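PT26-6P (Thermococcus sp., PDB 2WB7) is of unknown function but is encoded by a mobile genetic element of a euryarchaeon and strings several domains of novel fold into one long chain. Local coordinates at residues Q78-N83 / A198-D203; A271-H276 / S280-K285; I400-K405 / E409-T414; I445-G450 / V492-K497. One frame throughout, in Å; residues are numbered along the deposited sequence.

Contact 1 (Q78-N83 / A198-D203); sequences QPVPFN and ACWVHD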
loop_
_atom_site.group_PDB
_atom_site.type_symbol
_atom_site.label_atom_id
_atom_site.label_comp_id
_atom_site.label_asym_id
_atom_site.label_seq_id
_atom_site.Cartn_x
_atom_site.Cartn_y
_atom_site.Cartn_z
ATOM N N GLN A 78 -5.393 8.317 -48.728
ATOM C CA GLN A 78 -6.006 7.584 -49.840
ATOM C C GLN A 78 -5.504 8.049 -51.220
ATOM O O GLN A 78 -5.091 9.200 -51.387
ATOM C CB GLN A 78 -7.531 7.710 -49.771
ATOM C CG GLN A 78 -8.256 6.376 -49.709
ATOM C CD GLN A 78 -7.956 5.628 -48.416
ATOM O OE1 GLN A 78 -8.160 6.156 -47.316
ATOM N NE2 GLN A 78 -7.460 4.403 -48.539
ATOM N N PRO A 79 -5.541 7.147 -52.217
ATOM C CA PRO A 79 -5.333 7.573 -53.603
ATOM C C PRO A 79 -6.308 8.700 -53.959
ATOM O O PRO A 79 -5.923 9.667 -54.611
ATOM C CB PRO A 79 -5.671 6.322 -54.412
ATOM C CG PRO A 79 -5.445 5.183 -53.471
ATOM C CD PRO A 79 -5.796 5.700 -52.105
ATOM N N VAL A 80 -7.562 8.582 -53.528
ATOM C CA VAL A 80 -8.548 9.628 -53.799
ATOM C C VAL A 80 -8.879 10.490 -52.567
ATOM O O VAL A 80 -9.485 10.016 -51.596
ATOM C CB VAL A 80 -9.853 9.051 -54.409
ATOM C CG1 VAL A 80 -10.693 10.171 -55.013
ATOM C CG2 VAL A 80 -9.534 7.995 -55.456
ATOM N N PRO A 81 -8.495 11.772 -52.626
ATOM C CA PRO A 81 -8.645 12.816 -51.615
ATOM C C PRO A 81 -10.014 12.866 -50.934
ATOM O O PRO A 81 -10.117 13.388 -49.824
ATOM C CB PRO A 81 -8.441 14.105 -52.415
ATOM C CG PRO A 81 -7.538 13.725 -53.538
ATOM C CD PRO A 81 -7.760 12.246 -53.812
ATOM N N PHE A 82 -11.052 12.349 -51.589
ATOM C CA PHE A 82 -12.420 12.500 -51.100
ATOM C C PHE A 82 -12.911 11.197 -50.515
ATOM O O PHE A 82 -14.016 11.125 -49.971
ATOM C CB PHE A 82 -13.350 12.916 -52.245
ATOM C CG PHE A 82 -12.715 13.867 -53.215
ATOM C CD1 PHE A 82 -11.731 13.430 -54.093
ATOM C CD2 PHE A 82 -13.091 15.203 -53.241
ATOM C CE1 PHE A 82 -11.135 14.309 -54.977
ATOM C CE2 PHE A 82 -12.500 16.086 -54.123
ATOM C CZ PHE A 82 -11.517 15.640 -54.991
ATOM N N ASN A 83 -12.089 10.162 -50.651
ATOM C CA ASN A 83 -12.437 8.842 -50.148
ATOM C C ASN A 83 -12.400 8.769 -48.628
ATOM O O ASN A 83 -11.764 7.895 -48.042
ATOM C CB ASN A 83 -11.536 7.784 -50.776
ATOM C CG ASN A 83 -11.975 7.423 -52.170
ATOM O OD1 ASN A 83 -11.332 6.632 -52.845
ATOM N ND2 ASN A 83 -13.081 8.012 -52.613
ATOM N N ALA A 198 -10.622 16.970 -63.831
ATOM C CA ALA A 198 -11.746 16.063 -63.976
ATOM C C ALA A 198 -12.771 16.350 -62.893
ATOM O O ALA A 198 -12.454 16.911 -61.844
ATOM C CB ALA A 198 -11.288 14.627 -63.915
ATOM N N CYS A 199 -14.009 15.970 -63.151
ATOM C CA CYS A 199 -15.062 16.226 -62.196
ATOM C C CYS A 199 -15.407 14.971 -61.431
ATOM O O CYS A 199 -16.144 14.134 -61.932
ATOM C CB CYS A 199 -16.311 16.723 -62.902
ATOM S SG CYS A 199 -17.704 16.776 -61.796
ATOM N N TRP A 200 -14.887 14.862 -60.211
ATOM C CA TRP A 200 -15.057 13.673 -59.381
ATOM C C TRP A 200 -16.413 13.651 -58.701
ATOM O O TRP A 200 -16.902 14.684 -58.248
ATOM C CB TRP A 200 -13.952 13.608 -58.328
ATOM C CG TRP A 200 -12.598 13.427 -58.921
ATOM C CD1 TRP A 200 -11.850 14.367 -59.568
ATOM C CD2 TRP A 200 -11.827 12.228 -58.929
ATOM N NE1 TRP A 200 -10.665 13.822 -59.989
ATOM C CE2 TRP A 200 -10.623 12.509 -59.605
ATOM C CE3 TRP A 200 -12.040 10.937 -58.437
ATOM C CZ2 TRP A 200 -9.631 11.548 -59.799
ATOM C CZ3 TRP A 200 -11.055 9.983 -58.633
ATOM C CH2 TRP A 200 -9.864 10.293 -59.308
ATOM N N VAL A 201 -17.014 12.467 -58.618
ATOM C CA VAL A 201 -18.336 12.343 -58.008
ATOM C C VAL A 201 -18.465 11.107 -57.098
ATOM O O VAL A 201 -17.709 10.137 -57.224
ATOM C CB VAL A 201 -19.472 12.421 -59.078
ATOM C CG1 VAL A 201 -19.455 11.205 -59.997
ATOM C CG2 VAL A 201 -20.830 12.599 -58.418
ATOM N N HIS A 202 -19.426 11.159 -56.181
ATOM C CA HIS A 202 -19.506 10.190 -55.099
ATOM C C HIS A 202 -20.250 8.919 -55.475
ATOM O O HIS A 202 -21.480 8.899 -55.534
ATOM C CB HIS A 202 -20.141 10.830 -53.865
ATOM C CG HIS A 202 -20.207 9.916 -52.686
ATOM N ND1 HIS A 202 -21.260 9.918 -51.798
ATOM C CD2 HIS A 202 -19.366 8.941 -52.268
ATOM C CE1 HIS A 202 -21.055 8.999 -50.870
ATOM N NE2 HIS A 202 -19.914 8.389 -51.136
ATOM N N ASP A 203 -19.492 7.850 -55.689
ATOM C CA ASP A 203 -20.043 6.576 -56.138
ATOM C C ASP A 203 -20.782 5.773 -55.060
ATOM O O ASP A 203 -22.003 5.769 -55.010
ATOM C CB ASP A 203 -18.935 5.714 -56.745
ATOM C CG ASP A 203 -19.465 4.438 -57.345
ATOM O OD1 ASP A 203 -20.607 4.453 -57.856
ATOM O OD2 ASP A 203 -18.747 3.414 -57.312
#

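Contact 2 (A271-H276 / S280-K285); sequences AASPVH and STAMYK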
loop_
_atom_site.group_PDB
_atom_site.type_symbol
_atom_site.label_atom_id
_atom_site.label_comp_id
_atom_site.label_asym_id
_atom_site.label_seq_id
_atom_site.Cartn_x
_atom_site.Cartn_y
_atom_site.Cartn_z
ATOM N N ALA A 271 0.422 8.041 10.000
ATOM C CA ALA A 271 1.301 8.464 11.068
ATOM C C ALA A 271 0.620 8.069 12.368
ATOM O O ALA A 271 -0.597 8.206 12.502
ATOM C CB ALA A 271 1.528 9.939 11.011
ATOM N N ALA A 272 1.393 7.561 13.321
ATOM C CA ALA A 272 0.826 7.182 14.606
ATOM C C ALA A 272 1.822 7.438 15.741
ATOM O O ALA A 272 2.934 7.901 15.488
ATOM C CB ALA A 272 0.405 5.736 14.567
ATOM N N SER A 273 1.406 7.170 16.986
ATOM C CA SER A 273 2.321 7.157 18.124
ATOM C C SER A 273 3.264 6.004 17.941
ATOM O O SER A 273 2.895 4.998 17.338
ATOM C CB SER A 273 1.570 6.922 19.425
ATOM O OG SER A 273 0.358 7.634 19.439
ATOM N N PRO A 274 4.487 6.121 18.466
ATOM C CA PRO A 274 5.470 5.035 18.269
ATOM C C PRO A 274 5.404 3.869 19.297
ATOM O O PRO A 274 6.183 2.910 19.201
ATOM C CB PRO A 274 6.824 5.767 18.364
ATOM C CG PRO A 274 6.493 7.228 18.808
ATOM C CD PRO A 274 5.054 7.277 19.181
ATOM N N VAL A 275 4.495 3.965 20.270
ATOM C CA VAL A 275 4.366 2.950 21.316
ATOM C C VAL A 275 2.952 2.411 21.368
ATOM O O VAL A 275 1.989 3.182 21.392
ATOM C CB VAL A 275 4.633 3.532 22.689
ATOM C CG1 VAL A 275 5.110 2.463 23.593
ATOM C CG2 VAL A 275 5.663 4.586 22.593
ATOM N N HIS A 276 2.830 1.084 21.405
ATOM C CA HIS A 276 1.530 0.413 21.400
ATOM C C HIS A 276 1.561 -0.724 22.393
ATOM O O HIS A 276 2.177 -1.751 22.146
ATOM C CB HIS A 276 1.235 -0.127 20.002
ATOM C CG HIS A 276 1.304 0.922 18.934
ATOM N ND1 HIS A 276 0.221 1.704 18.587
ATOM C CD2 HIS A 276 2.329 1.335 18.148
ATOM C CE1 HIS A 276 0.573 2.540 17.625
ATOM N NE2 HIS A 276 1.846 2.336 17.340
ATOM N N SER A 280 -3.023 0.492 27.050
ATOM C CA SER A 280 -2.625 1.863 26.811
ATOM C C SER A 280 -3.304 2.462 25.564
ATOM O O SER A 280 -4.027 1.771 24.843
ATOM C CB SER A 280 -1.116 1.941 26.719
ATOM O OG SER A 280 -0.659 3.058 27.459
ATOM N N THR A 281 -3.094 3.750 25.333
ATOM C CA THR A 281 -3.737 4.463 24.236
ATOM C C THR A 281 -2.711 4.916 23.213
ATOM O O THR A 281 -1.631 5.351 23.586
ATOM C CB THR A 281 -4.438 5.737 24.741
ATOM O OG1 THR A 281 -5.522 5.385 25.605
ATOM C CG2 THR A 281 -4.978 6.545 23.577
ATOM N N ALA A 282 -3.068 4.842 21.929
ATOM C CA ALA A 282 -2.228 5.345 20.822
ATOM C C ALA A 282 -3.026 6.240 19.849
ATOM O O ALA A 282 -4.223 6.050 19.665
ATOM C CB ALA A 282 -1.576 4.180 20.075
HETATM N N MSE A 283 -2.366 7.222 19.244
HETATM C CA MSE A 283 -3.000 8.104 18.254
HETATM C C MSE A 283 -2.673 7.666 16.827
HETATM O O MSE A 283 -1.519 7.345 16.514
HETATM C CB MSE A 283 -2.467 9.533 18.387
HETATM C CG MSE A 283 -2.435 10.143 19.775
HETATM SE SE MSE A 283 -4.165 10.785 20.239
HETATM C CE MSE A 283 -4.880 9.089 20.697
ATOM N N TYR A 284 -3.663 7.698 15.947
ATOM C CA TYR A 284 -3.414 7.490 14.525
ATOM C C TYR A 284 -3.884 8.696 13.763
ATOM O O TYR A 284 -4.802 9.377 14.187
ATOM C CB TYR A 284 -4.156 6.262 13.993
ATOM C CG TYR A 284 -3.644 4.937 14.527
ATOM C CD1 TYR A 284 -2.863 4.104 13.736
ATOM C CD2 TYR A 284 -3.956 4.519 15.828
ATOM C CE1 TYR A 284 -2.399 2.905 14.223
ATOM C CE2 TYR A 284 -3.493 3.313 16.329
ATOM C CZ TYR A 284 -2.714 2.517 15.532
ATOM O OH TYR A 284 -2.259 1.318 16.025
ATOM N N LYS A 285 -3.260 8.938 12.624
ATOM C CA LYS A 285 -3.635 10.032 11.747
ATOM C C LYS A 285 -3.421 9.503 10.323
ATOM O O LYS A 285 -2.305 9.102 9.958
ATOM C CB LYS A 285 -2.723 11.228 12.030
ATOM C CG LYS A 285 -3.389 12.599 12.018
ATOM C CD LYS A 285 -2.351 13.708 12.307
ATOM C CE LYS A 285 -3.002 15.024 12.726
ATOM N NZ LYS A 285 -3.471 15.865 11.560
HETATM O O HOH W 1 -0.138 2.432 23.546
#

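Contact 3 (I400-K405 / E409-T414); sequences IDLYKK and EKINAT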
loop_
_atom_site.group_PDB
_atom_site.type_symbol
_atom_site.label_atom_id
_atom_site.label_comp_id
_atom_site.label_asym_id
_atom_site.label_seq_id
_atom_site.Cartn_x
_atom_site.Cartn_y
_atom_site.Cartn_z
ATOM N N ILE A 400 24.718 4.174 37.089
ATOM C CA ILE A 400 25.761 5.056 36.589
ATOM C C ILE A 400 26.278 5.970 37.686
ATOM O O ILE A 400 27.466 6.264 37.749
ATOM C CB ILE A 400 25.276 5.920 35.412
ATOM C CG1 ILE A 400 24.913 5.032 34.215
ATOM C CG2 ILE A 400 26.351 6.955 35.032
ATOM C CD1 ILE A 400 24.230 5.764 33.056
ATOM N N ASP A 401 25.381 6.418 38.552
ATOM C CA ASP A 401 25.771 7.311 39.626
ATOM C C ASP A 401 26.667 6.579 40.597
ATOM O O ASP A 401 27.682 7.101 41.042
ATOM C CB ASP A 401 24.541 7.884 40.314
ATOM C CG ASP A 401 23.843 8.923 39.445
ATOM O OD1 ASP A 401 24.527 9.499 38.564
ATOM O OD2 ASP A 401 22.621 9.162 39.618
ATOM N N LEU A 402 26.297 5.350 40.904
ATOM C CA LEU A 402 27.162 4.497 41.678
ATOM C C LEU A 402 28.549 4.442 41.036
ATOM O O LEU A 402 29.557 4.600 41.712
ATOM C CB LEU A 402 26.564 3.102 41.791
ATOM C CG LEU A 402 25.224 3.055 42.514
ATOM C CD1 LEU A 402 24.707 1.627 42.596
ATOM C CD2 LEU A 402 25.411 3.629 43.892
ATOM N N TYR A 403 28.613 4.228 39.730
ATOM C CA TYR A 403 29.918 4.133 39.095
ATOM C C TYR A 403 30.759 5.354 39.460
ATOM O O TYR A 403 31.902 5.215 39.889
ATOM C CB TYR A 403 29.813 3.976 37.575
ATOM C CG TYR A 403 31.163 3.881 36.879
ATOM C CD1 TYR A 403 31.781 2.642 36.681
ATOM C CD2 TYR A 403 31.826 5.024 36.423
ATOM C CE1 TYR A 403 33.013 2.538 36.045
ATOM C CE2 TYR A 403 33.065 4.930 35.790
ATOM C CZ TYR A 403 33.652 3.684 35.608
ATOM O OH TYR A 403 34.873 3.579 34.973
ATOM N N LYS A 404 30.198 6.549 39.292
ATOM C CA LYS A 404 30.935 7.777 39.621
ATOM C C LYS A 404 31.341 7.870 41.096
ATOM O O LYS A 404 32.456 8.266 41.408
ATOM C CB LYS A 404 30.123 9.003 39.243
ATOM C CG LYS A 404 29.917 9.144 37.773
ATOM C CD LYS A 404 28.825 10.152 37.536
ATOM C CE LYS A 404 28.638 10.448 36.083
ATOM N NZ LYS A 404 27.482 11.379 35.931
ATOM N N LYS A 405 30.424 7.518 41.992
ATOM C CA LYS A 405 30.709 7.484 43.408
ATOM C C LYS A 405 31.675 6.356 43.721
ATOM O O LYS A 405 32.028 6.150 44.873
ATOM C CB LYS A 405 29.417 7.249 44.187
ATOM C CG LYS A 405 28.387 8.378 44.072
ATOM C CD LYS A 405 27.083 8.043 44.818
ATOM C CE LYS A 405 27.345 7.480 46.230
ATOM N NZ LYS A 405 28.034 8.419 47.193
ATOM N N GLU A 409 30.662 -2.021 45.320
ATOM C CA GLU A 409 29.950 -3.039 46.041
ATOM C C GLU A 409 28.454 -2.912 45.763
ATOM O O GLU A 409 27.725 -3.906 45.745
ATOM C CB GLU A 409 30.237 -2.907 47.531
ATOM C CG GLU A 409 29.505 -3.917 48.381
ATOM C CD GLU A 409 29.452 -3.524 49.856
ATOM O OE1 GLU A 409 29.342 -4.444 50.702
ATOM O OE2 GLU A 409 29.517 -2.305 50.173
ATOM N N LYS A 410 27.992 -1.686 45.546
ATOM C CA LYS A 410 26.576 -1.472 45.267
ATOM C C LYS A 410 26.288 -1.755 43.794
ATOM O O LYS A 410 25.215 -2.249 43.421
ATOM C CB LYS A 410 26.167 -0.040 45.611
ATOM C CG LYS A 410 25.871 0.213 47.074
ATOM C CD LYS A 410 25.024 1.470 47.204
ATOM C CE LYS A 410 24.754 1.842 48.660
ATOM N NZ LYS A 410 25.964 2.413 49.287
ATOM N N ILE A 411 27.251 -1.408 42.957
ATOM C CA ILE A 411 27.147 -1.755 41.565
ATOM C C ILE A 411 26.959 -3.260 41.505
ATOM O O ILE A 411 26.120 -3.755 40.759
ATOM C CB ILE A 411 28.385 -1.321 40.790
ATOM C CG1 ILE A 411 28.310 0.189 40.535
ATOM C CG2 ILE A 411 28.469 -2.068 39.490
ATOM C CD1 ILE A 411 29.610 0.828 40.195
ATOM N N ASN A 412 27.723 -3.978 42.321
ATOM C CA ASN A 412 27.633 -5.427 42.389
ATOM C C ASN A 412 26.285 -5.918 42.887
ATOM O O ASN A 412 25.682 -6.801 42.297
ATOM C CB ASN A 412 28.744 -5.977 43.271
ATOM C CG ASN A 412 30.074 -6.064 42.546
ATOM O OD1 ASN A 412 30.138 -5.967 41.322
ATOM N ND2 ASN A 412 31.143 -6.257 43.299
ATOM N N ALA A 413 25.799 -5.340 43.973
ATOM C CA ALA A 413 24.517 -5.747 44.532
ATOM C C ALA A 413 23.423 -5.658 43.478
ATOM O O ALA A 413 22.651 -6.599 43.288
ATOM C CB ALA A 413 24.175 -4.888 45.723
ATOM N N THR A 414 23.375 -4.517 42.795
ATOM C CA THR A 414 22.338 -4.203 41.813
ATOM C C THR A 414 22.373 -5.131 40.601
ATOM O O THR A 414 21.344 -5.673 40.179
ATOM C CB THR A 414 22.515 -2.754 41.342
ATOM O OG1 THR A 414 22.529 -1.907 42.492
ATOM C CG2 THR A 414 21.398 -2.309 40.379
#

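Contact 4 (I445-G450 / V492-K497); sequences IEYAQG and VNAARK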
loop_
_atom_site.group_PDB
_atom_site.type_symbol
_atom_site.label_atom_id
_atom_site.label_comp_id
_atom_site.label_asym_id
_atom_site.label_seq_id
_atom_site.Cartn_x
_atom_site.Cartn_y
_atom_site.Cartn_z
ATOM N N ILE A 445 8.832 -21.652 18.287
ATOM C CA ILE A 445 10.078 -22.267 18.728
ATOM C C ILE A 445 11.290 -21.357 18.495
ATOM O O ILE A 445 12.087 -21.102 19.410
ATOM C CB ILE A 445 10.303 -23.633 18.048
ATOM C CG1 ILE A 445 9.235 -24.619 18.531
ATOM C CG2 ILE A 445 11.695 -24.166 18.344
ATOM C CD1 ILE A 445 9.237 -25.928 17.787
ATOM N N GLU A 446 11.437 -20.869 17.275
ATOM C CA GLU A 446 12.558 -20.017 16.982
ATOM C C GLU A 446 12.533 -18.726 17.786
ATOM O O GLU A 446 13.571 -18.249 18.232
ATOM C CB GLU A 446 12.589 -19.704 15.507
ATOM C CG GLU A 446 12.834 -20.923 14.651
ATOM C CD GLU A 446 13.541 -20.545 13.373
ATOM O OE1 GLU A 446 13.389 -21.278 12.359
ATOM O OE2 GLU A 446 14.236 -19.493 13.397
ATOM N N TYR A 447 11.345 -18.162 17.974
ATOM C CA TYR A 447 11.216 -16.912 18.704
ATOM C C TYR A 447 11.560 -17.118 20.168
ATOM O O TYR A 447 12.430 -16.419 20.721
ATOM C CB TYR A 447 9.806 -16.333 18.580
ATOM C CG TYR A 447 9.410 -16.037 17.155
ATOM C CD1 TYR A 447 8.072 -15.991 16.777
ATOM C CD2 TYR A 447 10.373 -15.855 16.171
ATOM C CE1 TYR A 447 7.709 -15.734 15.471
ATOM C CE2 TYR A 447 10.018 -15.605 14.866
ATOM C CZ TYR A 447 8.685 -15.547 14.527
ATOM O OH TYR A 447 8.322 -15.299 13.233
ATOM N N ALA A 448 10.884 -18.084 20.784
ATOM C CA ALA A 448 11.096 -18.368 22.194
ATOM C C ALA A 448 12.575 -18.663 22.482
ATOM O O ALA A 448 13.132 -18.192 23.471
ATOM C CB ALA A 448 10.183 -19.493 22.673
ATOM N N GLN A 449 13.233 -19.399 21.603
ATOM C CA GLN A 449 14.656 -19.614 21.801
ATOM C C GLN A 449 15.411 -18.287 21.651
ATOM O O GLN A 449 16.356 -18.016 22.402
ATOM C CB GLN A 449 15.205 -20.662 20.827
ATOM C CG GLN A 449 16.655 -21.096 21.101
ATOM C CD GLN A 449 16.859 -21.606 22.528
ATOM O OE1 GLN A 449 16.129 -22.482 23.001
ATOM N NE2 GLN A 449 17.856 -21.057 23.218
ATOM N N GLY A 450 14.995 -17.470 20.680
ATOM C CA GLY A 450 15.608 -16.175 20.473
ATOM C C GLY A 450 15.531 -15.352 21.743
ATOM O O GLY A 450 16.502 -14.714 22.144
ATOM N N VAL A 492 9.584 -12.638 22.907
ATOM C CA VAL A 492 8.570 -13.232 23.748
ATOM C C VAL A 492 7.182 -12.830 23.269
ATOM O O VAL A 492 6.264 -13.673 23.192
ATOM C CB VAL A 492 8.749 -12.805 25.201
ATOM C CG1 VAL A 492 7.413 -12.869 25.923
ATOM C CG2 VAL A 492 9.840 -13.673 25.887
ATOM N N ASN A 493 7.013 -11.544 22.951
ATOM C CA ASN A 493 5.812 -11.108 22.261
ATOM C C ASN A 493 5.589 -11.932 20.990
ATOM O O ASN A 493 4.480 -12.407 20.737
ATOM C CB ASN A 493 5.884 -9.622 21.929
ATOM C CG ASN A 493 5.498 -8.742 23.106
ATOM O OD1 ASN A 493 4.320 -8.444 23.319
ATOM N ND2 ASN A 493 6.487 -8.317 23.872
ATOM N N ALA A 494 6.651 -12.120 20.212
ATOM C CA ALA A 494 6.536 -12.836 18.945
ATOM C C ALA A 494 6.059 -14.296 19.140
ATOM O O ALA A 494 5.072 -14.748 18.517
ATOM C CB ALA A 494 7.848 -12.787 18.182
ATOM N N ALA A 495 6.748 -15.026 20.016
ATOM C CA ALA A 495 6.361 -16.397 20.296
ATOM C C ALA A 495 4.903 -16.481 20.731
ATOM O O ALA A 495 4.154 -17.314 20.248
ATOM C CB ALA A 495 7.273 -16.991 21.350
ATOM N N ARG A 496 4.508 -15.592 21.632
ATOM C CA ARG A 496 3.151 -15.583 22.168
ATOM C C ARG A 496 2.104 -15.353 21.083
ATOM O O ARG A 496 1.052 -15.995 21.071
ATOM C CB ARG A 496 3.021 -14.520 23.261
ATOM C CG ARG A 496 1.628 -14.426 23.898
ATOM C CD ARG A 496 1.520 -13.305 24.959
ATOM N NE ARG A 496 1.812 -11.973 24.417
ATOM C CZ ARG A 496 0.889 -11.115 23.983
ATOM N NH1 ARG A 496 -0.399 -11.442 24.036
ATOM N NH2 ARG A 496 1.261 -9.930 23.492
ATOM N N LYS A 497 2.406 -14.446 20.162
ATOM C CA LYS A 497 1.533 -14.194 19.032
ATOM C C LYS A 497 1.519 -15.368 18.066
ATOM O O LYS A 497 0.456 -15.799 17.631
ATOM C CB LYS A 497 1.959 -12.914 18.326
ATOM C CG LYS A 497 1.432 -11.679 19.023
ATOM C CD LYS A 497 2.282 -10.465 18.803
ATOM C CE LYS A 497 1.697 -9.305 19.593
ATOM N NZ LYS A 497 2.379 -8.025 19.272
#

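Contact 1 (Q78-N83 / A198-D203)
The Phe82 ring and the five-membered ring of Trp200 lie nearly parallel, their planes at 19°, yet they are slid so far apart that the centroids stand 5.5 Å from each other and little of one ring overlaps the other. CE1 of Phe82 sits 4.3 Å above the indole plane and is displaced toward its rim. At the edge of the Phe82 ring, in its plane, is CG1 of Val80. The contact illustrates how a tight turn can pack on a strand through apolar groups, with no hydrogen bond between the two segments: a type I beta turn from Val80 to Asn83, in the loop joining strands 66-75 and 85-96 of an immunoglobulin-like region, meets strand 198-213. The turn is closed by its own backbone bond, Asn83 N to Val80 O, and Val80 and Phe82 both face the same tryptophan.

Val80 and the indole approach from opposite directions, and Val80 touches the six-membered part of the indole, at CE3 and CZ3. With CG1 anti to the backbone N (chi1 -165°), that methyl is put against the indole, while CG2 comes to 4.0 Å from Trp200 CZ3.

Phe82 belongs to a wider aromatic cluster: Tyr195 meets it edge-to-face, and the rings of His193 and Trp176 also lie against it. Beside Trp200, Cys199 forms a disulfide with Cys188, and Trp200 itself pairs through its backbone with His193. The shortest approach across the contact is from Val80 CG1 to Trp200 CZ3, at 3.6 Å.

Contact 2 (A271-H276 / S280-K285)
Ala271 and Lys285 form an antiparallel hydrogen-bonded pair in the beta hairpin of strands 266-272 and 281-290, part of the second immunoglobulin-like region. Both members give and accept: Ala271 N reaches Lys285 O at 2.9 Å in an almost straight bond (173° at the hydrogen), and Lys285 N returns one to Ala271 O at 2.8 Å. Ala272 and Tyr284 follow as a non-hydrogen-bonded pair. Beyond them regular pairing gives way, and Ser273 shows how a side chain can stand in for backbone. Its N still bonds Met283 O, but Met283 N, of a residue present as selenomethionine, is satisfied by Ser273 OG at 2.8 Å instead of by a carbonyl. A chi1 of -40° sets that hydroxyl beside the serine's own backbone N, pointed at the facing strand.

Further toward the turn a water takes over, donating to Val275 O at 3.1 Å and, weakly, to Thr281 O. The polar ends of His276 and Tyr284 look past each other to a shared partner, since Tyr344 OH is hydrogen-bonded to both His276 ND1 and Tyr284 OH. Their rings meet obliquely, and Ala282 CB lies 3.4 Å from His276 ND1. A phenylalanine in place of Tyr284 would lack the hydroxyl and would probably leave Tyr344 OH without one of these two partners.

On its other flank strand 281-290 pairs with strand 336-343. The Tyr284 ring also receives a CH-pi contact over one face, with Ala272 CB 4.1 Å from the ring centroid.

Contact 3 (I400-K405 / E409-T414)
Two consecutive antiparallel helices, 393-404 and 408-438, double back across a short connection, and Leu402 meets Lys410 and Ile411 close to that bend. Axes of the two short segments pass 9.2 Å apart, with their directions 156° from each other. It is a simple case of a helix pair joined near its turn by aliphatic carbon, with no hydrogen bond crossing between the segments.

Leu402 does most of the touching, and its branches divide the work. Its CB lies against Ile411 CG1 at 3.6 Å, while CD1 comes to Lys410 CB at 3.7 Å and CD2 runs beside the lysine's CD. The leucine and lysine side chains cross at about a right angle, and the lysine takes part through its methylenes, CB and CD. Its ammonium group belongs elsewhere, in a salt bridge to Asp407 within the bend; Lys405 NZ stands 6.7 Å from Lys410 NZ, and the carboxylate of Asp407 would be expected to ease the charge there.

From the second helix Ile411 reaches back with CD1, 3.5 Å from Tyr403 CA, the chain being extended at chi2 (161°) to get there. That methyl lies nearer Tyr403 CA and N than Tyr403 CB, which is 4.1 Å away. The Tyr403 ring stacks on Phe474 of helix 471-499, tying this end of the pair to a third helix.

Near Leu402 CD1, Thr414 OG1 donates to Lys410 O at 2.9 Å. That carbonyl also accepts from Thr414 N, and the two donors arrive from opposite faces of its plane. Two consecutive helices, antiparallel and joined by a short link, make this an antiparallel helical hairpin, here packed through Leu402 and Ile411.

Contact 4 (I445-G450 / V492-K497)
Apolar packing carries this contact, in which Tyr447 meets Ala494 and Ala495 between antiparallel helices of the helical domain. With alanines at the interface the segment axes come within 7.8 Å, crossing at -155°, and Tyr447 CA lies 5.1 Å from Ala495 CA. Tyr447 CB rests on Ala495 CB at 3.8 Å. Its ring then meets the neighbouring residue obliquely, CD1 lying 3.5 Å from Ala494 CB, because CG is turned anti to the carbonyl carbon (chi1 -60°) and the ring extends alongside the opposing helix. Ala495 CA is found at the ring edge, in plane. A second methyl pair, Ala448 CB with Ala495 CB at 4.1 Å, widens the patch. An alanine here instead of Tyr447 removes the ring, which would probably open a gap beside the Ala494 methyl.

Polar interactions lie to the side and none crosses between the segments. Arg496 NH2 makes a weak hydrogen bond of 3.4 Å to Asn493 OD1, which meets the guanidinium at its edge, in plane. Lys497 NZ forms a salt bridge with Asp509.

Helices 442-465 and 471-499 are flanked by two more: Leu432 of helix 408-438 packs on Ala448 and Ala495, while helix 503-523 brings Lys507 and Ala510 against Tyr447. Hydrogen bonds from Arg496 NH1 to Leu351 O and from Ser385 N to Asn493 OD1 join this bundle to strand 350-364 and to the segment after strand 370-379.

Followed from the N terminus, the four contacts occur in series, and none nests within or crosses another. Contact 1 closes the longest loop, with 114 residues between its segments, and ties a turn to a strand far out at one end of the elongated chain. Contact 2 has three residues between its segments and closes the hairpin of strands 266-272 and 281-290 in the eight-stranded sheet. Contact 3 also spans three residues, joining the first two helices of the helical domain, and contact 4 bridges 41 mostly helical residues later in the same bundle. The centres of contacts 1 and 3 lie about 106 Å apart, whereas contacts 2 and 4 approach to about 7 Å between nearest atoms, where sheet and bundle adjoin.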